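Side-chain contacts in beta-glucosidase (Chaetomella raphigera, PDB 6JXG), which probably hydrolyses terminal, non-reducing beta-D-glucosyl residues to release beta-D-glucose, as part of cellulose breakdown: residues N193-M198 with L289-F294; G4-A9 with D224-V229. One frame throughout, in Å; residues are numbered along the deposited sequence.

Contact 1 of 2, residues N193-M198 with L289-F294; sequences NVASIM and LASWYF
N193 and A195, in the Schellman turn that ends helix 184-191 and in the short link to strand 196-199, meet F294 and S291 on the last turns of helix 278-294. N193 is the C-prime residue of that motif, with the positive phi it calls for (69°). The turn lies in the family 3 N-terminal domain, of the TIM-barrel clan, where the chain enters a barrel strand at its N-terminal end, the end of such barrels remote from the active-site rim.

The polar link is a single hydrogen bond, in which S291 OG donates to the backbone O of A195 at 2.7 Å. The hydroxyl lies in the carbonyl plane and meets a lone pair, with a C=O...OG angle of 128°. Beside it the methyl of A195 rests against the serine methylene, CB to CB 4.0 Å. One turn further along the helix, F294 has its CG anti to the backbone N (chi1 -177°), which sends the ring out to the asparagine. The ring's far end does the touching: F294 CZ is 3.7 Å from N193 CB and 3.9 Å from N193 ND2. The two side chains cross at about a right angle, and CB approaches the ring obliquely. Both ends of the N193 amide are used elsewhere, OD1 by W6 NE1 and ND2 by D5 OD2, while the ring of F294 also stacks on W6.

The buried carbonyl just ahead of the strand is thus satisfied by a side-chain hydroxyl of a helix. The amide of N193, bonded at both its oxygen and its nitrogen, is probably fixed in rotation, while CB, placed by the backbone of the turn, meets the phenyl ring.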
loop_
_atom_site.group_PDB
_atom_site.type_symbol
_atom_site.label_atom_id
_atom_site.label_comp_id
_atom_site.label_asym_id
_atom_site.label_seq_id
_atom_site.Cartn_x
_atom_site.Cartn_y
_atom_site.Cartn_z
ATOM N N ASN A 193 5.828 1.599 15.965
ATOM C CA ASN A 193 5.365 0.627 17.024
ATOM C C ASN A 193 4.375 -0.367 16.501
ATOM O O ASN A 193 3.520 -0.868 17.208
ATOM C CB ASN A 193 4.833 1.335 18.256
ATOM C CG ASN A 193 5.952 2.005 19.038
ATOM O OD1 ASN A 193 7.035 1.444 19.210
ATOM N ND2 ASN A 193 5.717 3.231 19.443
ATOM N N VAL A 194 4.523 -0.699 15.227
ATOM C CA VAL A 194 3.760 -1.857 14.688
ATOM C C VAL A 194 3.836 -3.093 15.600
ATOM O O VAL A 194 4.903 -3.532 16.075
ATOM C CB VAL A 194 4.065 -2.167 13.227
ATOM C CG1 VAL A 194 5.314 -3.012 13.094
ATOM C CG2 VAL A 194 2.888 -2.883 12.537
ATOM N N ALA A 195 2.669 -3.669 15.859
ATOM C CA ALA A 195 2.572 -4.811 16.815
ATOM C C ALA A 195 3.161 -6.102 16.318
ATOM O O ALA A 195 3.665 -6.948 17.109
ATOM C CB ALA A 195 1.100 -5.005 17.204
ATOM N N SER A 196 3.058 -6.319 14.995
ATOM C CA SER A 196 3.460 -7.601 14.373
ATOM C C SER A 196 3.964 -7.396 12.945
ATOM O O SER A 196 3.671 -6.369 12.301
ATOM C CB SER A 196 2.309 -8.640 14.385
ATOM O OG SER A 196 1.260 -8.237 13.555
ATOM N N ILE A 197 4.740 -8.350 12.477
ATOM C CA ILE A 197 5.224 -8.343 11.102
ATOM C C ILE A 197 5.067 -9.752 10.609
ATOM O O ILE A 197 5.265 -10.706 11.366
ATOM C CB ILE A 197 6.734 -7.950 11.070
ATOM C CG1 ILE A 197 6.915 -6.440 11.415
ATOM C CG2 ILE A 197 7.334 -8.312 9.746
ATOM C CD1 ILE A 197 8.331 -6.079 11.716
ATOM N N MET A 198 4.632 -9.911 9.367
ATOM C CA MET A 198 4.422 -11.233 8.809
ATOM C C MET A 198 5.586 -11.566 7.867
ATOM O O MET A 198 5.934 -10.749 6.989
ATOM C CB MET A 198 3.133 -11.227 7.974
ATOM C CG MET A 198 2.711 -12.579 7.411
ATOM S SD MET A 198 1.323 -12.553 6.278
ATOM C CE MET A 198 0.017 -12.098 7.429
ATOM N N LEU A 289 2.381 -11.560 23.773
ATOM C CA LEU A 289 1.661 -10.939 24.901
ATOM C C LEU A 289 2.026 -9.449 25.003
ATOM O O LEU A 289 1.177 -8.625 25.313
ATOM C CB LEU A 289 1.954 -11.692 26.238
ATOM C CG LEU A 289 1.466 -13.155 26.274
ATOM C CD1 LEU A 289 1.781 -13.692 27.658
ATOM C CD2 LEU A 289 -0.038 -13.312 26.003
ATOM N N ALA A 290 3.293 -9.083 24.789
ATOM C CA ALA A 290 3.677 -7.682 24.848
ATOM C C ALA A 290 2.814 -6.844 23.862
ATOM O O ALA A 290 2.372 -5.753 24.190
ATOM C CB ALA A 290 5.142 -7.509 24.537
ATOM N N SER A 291 2.676 -7.321 22.645
ATOM C CA SER A 291 1.914 -6.616 21.624
ATOM C C SER A 291 0.426 -6.478 21.991
ATOM O O SER A 291 -0.207 -5.428 21.804
ATOM C CB SER A 291 2.081 -7.374 20.307
ATOM O OG SER A 291 3.395 -7.087 19.746
ATOM N N TRP A 292 -0.111 -7.541 22.560
ATOM C CA TRP A 292 -1.469 -7.566 23.148
ATOM C C TRP A 292 -1.682 -6.484 24.200
ATOM O O TRP A 292 -2.639 -5.669 24.111
ATOM C CB TRP A 292 -1.733 -8.973 23.719
ATOM C CG TRP A 292 -3.121 -9.264 24.216
ATOM C CD1 TRP A 292 -4.256 -9.250 23.475
ATOM C CD2 TRP A 292 -3.508 -9.686 25.532
ATOM N NE1 TRP A 292 -5.328 -9.609 24.247
ATOM C CE2 TRP A 292 -4.888 -9.903 25.502
ATOM C CE3 TRP A 292 -2.805 -9.995 26.702
ATOM C CZ2 TRP A 292 -5.589 -10.311 26.566
ATOM C CZ3 TRP A 292 -3.529 -10.403 27.788
ATOM C CH2 TRP A 292 -4.915 -10.559 27.699
ATOM N N TYR A 293 -0.771 -6.460 25.166
ATOM C CA TYR A 293 -0.804 -5.444 26.220
ATOM C C TYR A 293 -0.485 -4.070 25.670
ATOM O O TYR A 293 -1.091 -3.097 26.098
ATOM C CB TYR A 293 0.200 -5.747 27.307
ATOM C CG TYR A 293 -0.163 -6.893 28.207
ATOM C CD1 TYR A 293 -1.296 -6.816 28.993
ATOM C CD2 TYR A 293 0.620 -8.024 28.309
ATOM C CE1 TYR A 293 -1.659 -7.820 29.828
ATOM C CE2 TYR A 293 0.258 -9.063 29.184
ATOM C CZ TYR A 293 -0.901 -8.914 29.939
ATOM O OH TYR A 293 -1.367 -9.906 30.793
ATOM N N PHE A 294 0.467 -3.987 24.723
ATOM C CA PHE A 294 0.886 -2.688 24.159
ATOM C C PHE A 294 -0.252 -1.872 23.564
ATOM O O PHE A 294 -0.377 -0.704 23.857
ATOM C CB PHE A 294 2.010 -2.857 23.108
ATOM C CG PHE A 294 2.507 -1.553 22.568
ATOM C CD1 PHE A 294 1.931 -0.979 21.445
ATOM C CD2 PHE A 294 3.477 -0.869 23.233
ATOM C CE1 PHE A 294 2.335 0.269 20.960
ATOM C CE2 PHE A 294 3.954 0.345 22.733
ATOM C CZ PHE A 294 3.341 0.924 21.575
#

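Contact 2 of 2, residues G4-A9 with D224-V229; sequences GDWAAA and DFQGFV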
loop_
_atom_site.group_PDB
_atom_site.type_symbol
_atom_site.label_atom_id
_atom_site.label_comp_id
_atom_site.label_asym_id
_atom_site.label_seq_id
_atom_site.Cartn_x
_atom_site.Cartn_y
_atom_site.Cartn_z
ATOM N N GLY A 4 12.438 1.363 23.620
ATOM C CA GLY A 4 11.396 2.307 23.076
ATOM C C GLY A 4 10.227 2.502 24.035
ATOM O O GLY A 4 10.441 2.720 25.226
ATOM N N ASP A 5 8.997 2.399 23.529
ATOM C CA ASP A 5 7.761 2.593 24.270
ATOM C C ASP A 5 7.129 1.300 24.932
ATOM O O ASP A 5 6.043 1.296 25.524
ATOM C CB ASP A 5 6.715 3.199 23.325
ATOM C CG ASP A 5 7.159 4.553 22.698
ATOM O OD1 ASP A 5 7.978 5.255 23.320
ATOM O OD2 ASP A 5 6.665 4.944 21.605
ATOM N N TRP A 6 7.873 0.215 24.864
ATOM C CA TRP A 6 7.357 -1.117 25.147
ATOM C C TRP A 6 7.636 -1.660 26.585
ATOM O O TRP A 6 7.319 -2.823 26.900
ATOM C CB TRP A 6 8.084 -1.983 24.136
ATOM C CG TRP A 6 7.552 -1.778 22.792
ATOM C CD1 TRP A 6 7.785 -0.732 21.917
ATOM C CD2 TRP A 6 6.630 -2.633 22.157
ATOM N NE1 TRP A 6 7.068 -0.936 20.738
ATOM C CE2 TRP A 6 6.328 -2.076 20.884
ATOM C CE3 TRP A 6 6.045 -3.833 22.514
ATOM C CZ2 TRP A 6 5.451 -2.683 20.006
ATOM C CZ3 TRP A 6 5.147 -4.442 21.596
ATOM C CH2 TRP A 6 4.903 -3.884 20.375
ATOM N N ALA A 7 8.215 -0.832 27.441
ATOM C CA ALA A 7 8.664 -1.344 28.734
ATOM C C ALA A 7 7.494 -1.782 29.635
ATOM O O ALA A 7 7.564 -2.860 30.176
ATOM C CB ALA A 7 9.596 -0.354 29.420
ATOM N N ALA A 8 6.424 -1.001 29.739
ATOM C CA ALA A 8 5.250 -1.396 30.529
ATOM C C ALA A 8 4.564 -2.620 29.979
ATOM O O ALA A 8 4.116 -3.433 30.732
ATOM C CB ALA A 8 4.246 -0.244 30.634
ATOM N N ALA A 9 4.519 -2.760 28.642
ATOM C CA ALA A 9 3.995 -3.955 27.985
ATOM C C ALA A 9 4.772 -5.192 28.309
ATOM O O ALA A 9 4.193 -6.254 28.500
ATOM C CB ALA A 9 3.866 -3.760 26.431
ATOM N N ASP A 224 15.544 -3.591 16.302
ATOM C CA ASP A 224 15.079 -3.641 17.670
ATOM C C ASP A 224 13.566 -3.756 17.796
ATOM O O ASP A 224 12.950 -3.174 18.701
ATOM C CB ASP A 224 15.604 -2.422 18.391
ATOM C CG ASP A 224 15.670 -2.602 19.906
ATOM O OD1 ASP A 224 15.519 -1.570 20.584
ATOM O OD2 ASP A 224 15.758 -3.747 20.374
ATOM N N PHE A 225 12.993 -4.570 16.914
ATOM C CA PHE A 225 11.585 -4.765 16.897
ATOM C C PHE A 225 11.145 -5.494 18.187
ATOM O O PHE A 225 11.697 -6.573 18.533
ATOM C CB PHE A 225 11.260 -5.592 15.665
ATOM C CG PHE A 225 9.811 -6.026 15.561
ATOM C CD1 PHE A 225 8.762 -5.094 15.578
ATOM C CD2 PHE A 225 9.495 -7.375 15.368
ATOM C CE1 PHE A 225 7.420 -5.527 15.433
ATOM C CE2 PHE A 225 8.155 -7.778 15.303
ATOM C CZ PHE A 225 7.147 -6.858 15.300
ATOM N N GLN A 226 10.152 -4.938 18.866
ATOM C CA GLN A 226 9.682 -5.464 20.156
ATOM C C GLN A 226 8.426 -6.342 20.071
ATOM O O GLN A 226 8.151 -7.076 21.027
ATOM C CB GLN A 226 9.438 -4.330 21.144
ATOM C CG GLN A 226 10.652 -3.461 21.442
ATOM C CD GLN A 226 11.693 -4.254 22.175
ATOM O OE1 GLN A 226 11.392 -4.891 23.208
ATOM N NE2 GLN A 226 12.913 -4.280 21.646
ATOM N N GLY A 227 7.715 -6.337 18.924
ATOM C CA GLY A 227 6.610 -7.218 18.694
ATOM C C GLY A 227 6.963 -8.630 18.232
ATOM O O GLY A 227 8.080 -9.164 18.451
ATOM N N PHE A 228 6.033 -9.222 17.512
ATOM C CA PHE A 228 6.096 -10.600 17.187
ATOM C C PHE A 228 5.977 -10.779 15.664
ATOM O O PHE A 228 5.391 -9.948 14.975
ATOM C CB PHE A 228 5.077 -11.435 17.926
ATOM C CG PHE A 228 3.696 -11.252 17.486
ATOM C CD1 PHE A 228 3.128 -12.103 16.534
ATOM C CD2 PHE A 228 2.894 -10.250 18.083
ATOM C CE1 PHE A 228 1.825 -11.941 16.142
ATOM C CE2 PHE A 228 1.582 -10.102 17.717
ATOM C CZ PHE A 228 1.002 -10.966 16.760
ATOM N N VAL A 229 6.631 -11.825 15.191
ATOM C CA VAL A 229 6.594 -12.234 13.772
ATOM C C VAL A 229 5.660 -13.394 13.561
ATOM O O VAL A 229 5.738 -14.387 14.247
ATOM C CB VAL A 229 8.016 -12.610 13.288
ATOM C CG1 VAL A 229 7.923 -12.972 11.810
ATOM C CG2 VAL A 229 8.955 -11.412 13.477
#
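The side chains of W6 and Q226 run antiparallel to one another, the indole lying flat against the aliphatic part of the glutamine. The touching atom is Q226 CB, 3.4 Å from W6 CD2 and 3.6 Å from the centroid of the five-membered ring, only 20° off its normal, a CH-pi contact over the face. Q226 CG follows toward the pyrrole side, 3.8 Å from W6 CG. Near the rim of the six-membered ring the backbone takes over: G227 N lies over the same face, 4.0 Å from W6 CH2. That nitrogen lies between two aromatic faces, since it also sits over the centre of the F225 ring.

The covered loop links helix 214-222 to strand 228-231 in the TIM-barrel-like domain, at the N-terminal end of the strand. W6 belongs to the N-terminal segment that leads into helix 7-17, so its indole packs this segment on an alpha-to-beta turn of the barrel. From helix 278-294, R287 NH1 hydrogen-bonds to the backbone O of both F225 and G227.

A bend at its second torsion (chi2 -67°) turns the glutamine's amide away from the indole, and the two planes end 64° apart. Q226 NE2 is thereby brought back over its own loop and donates to D224 O at 3.1 Å, close to its own amide plane but well above the plane of the accepting carbonyl. Q226 OE1 accepts from the backbone N of G2, and Q226 O is hydrogen-bonded to Y10 OH.

How the contacts relate
Followed from the N terminus, the chain runs through 4-9, 193-198, 224-229 and 289-294, so the segments alternate and the two contacts cross. Contact 2 closes a loop of 214 residues, bringing the N-terminal segment that leads into helix 7-17 back to the turn before strand 228-231. Contact 1 closes a shorter one of 90 residues, from the entry to strand 196-199 to the end of helix 278-294. The two strands are parallel neighbours in one sheet, and the contact centres lie about 7 Å apart. Direct packing also joins them, with V194 O 3.3 Å from F225 CE1 and A290 O 3.4 Å from A9 CB.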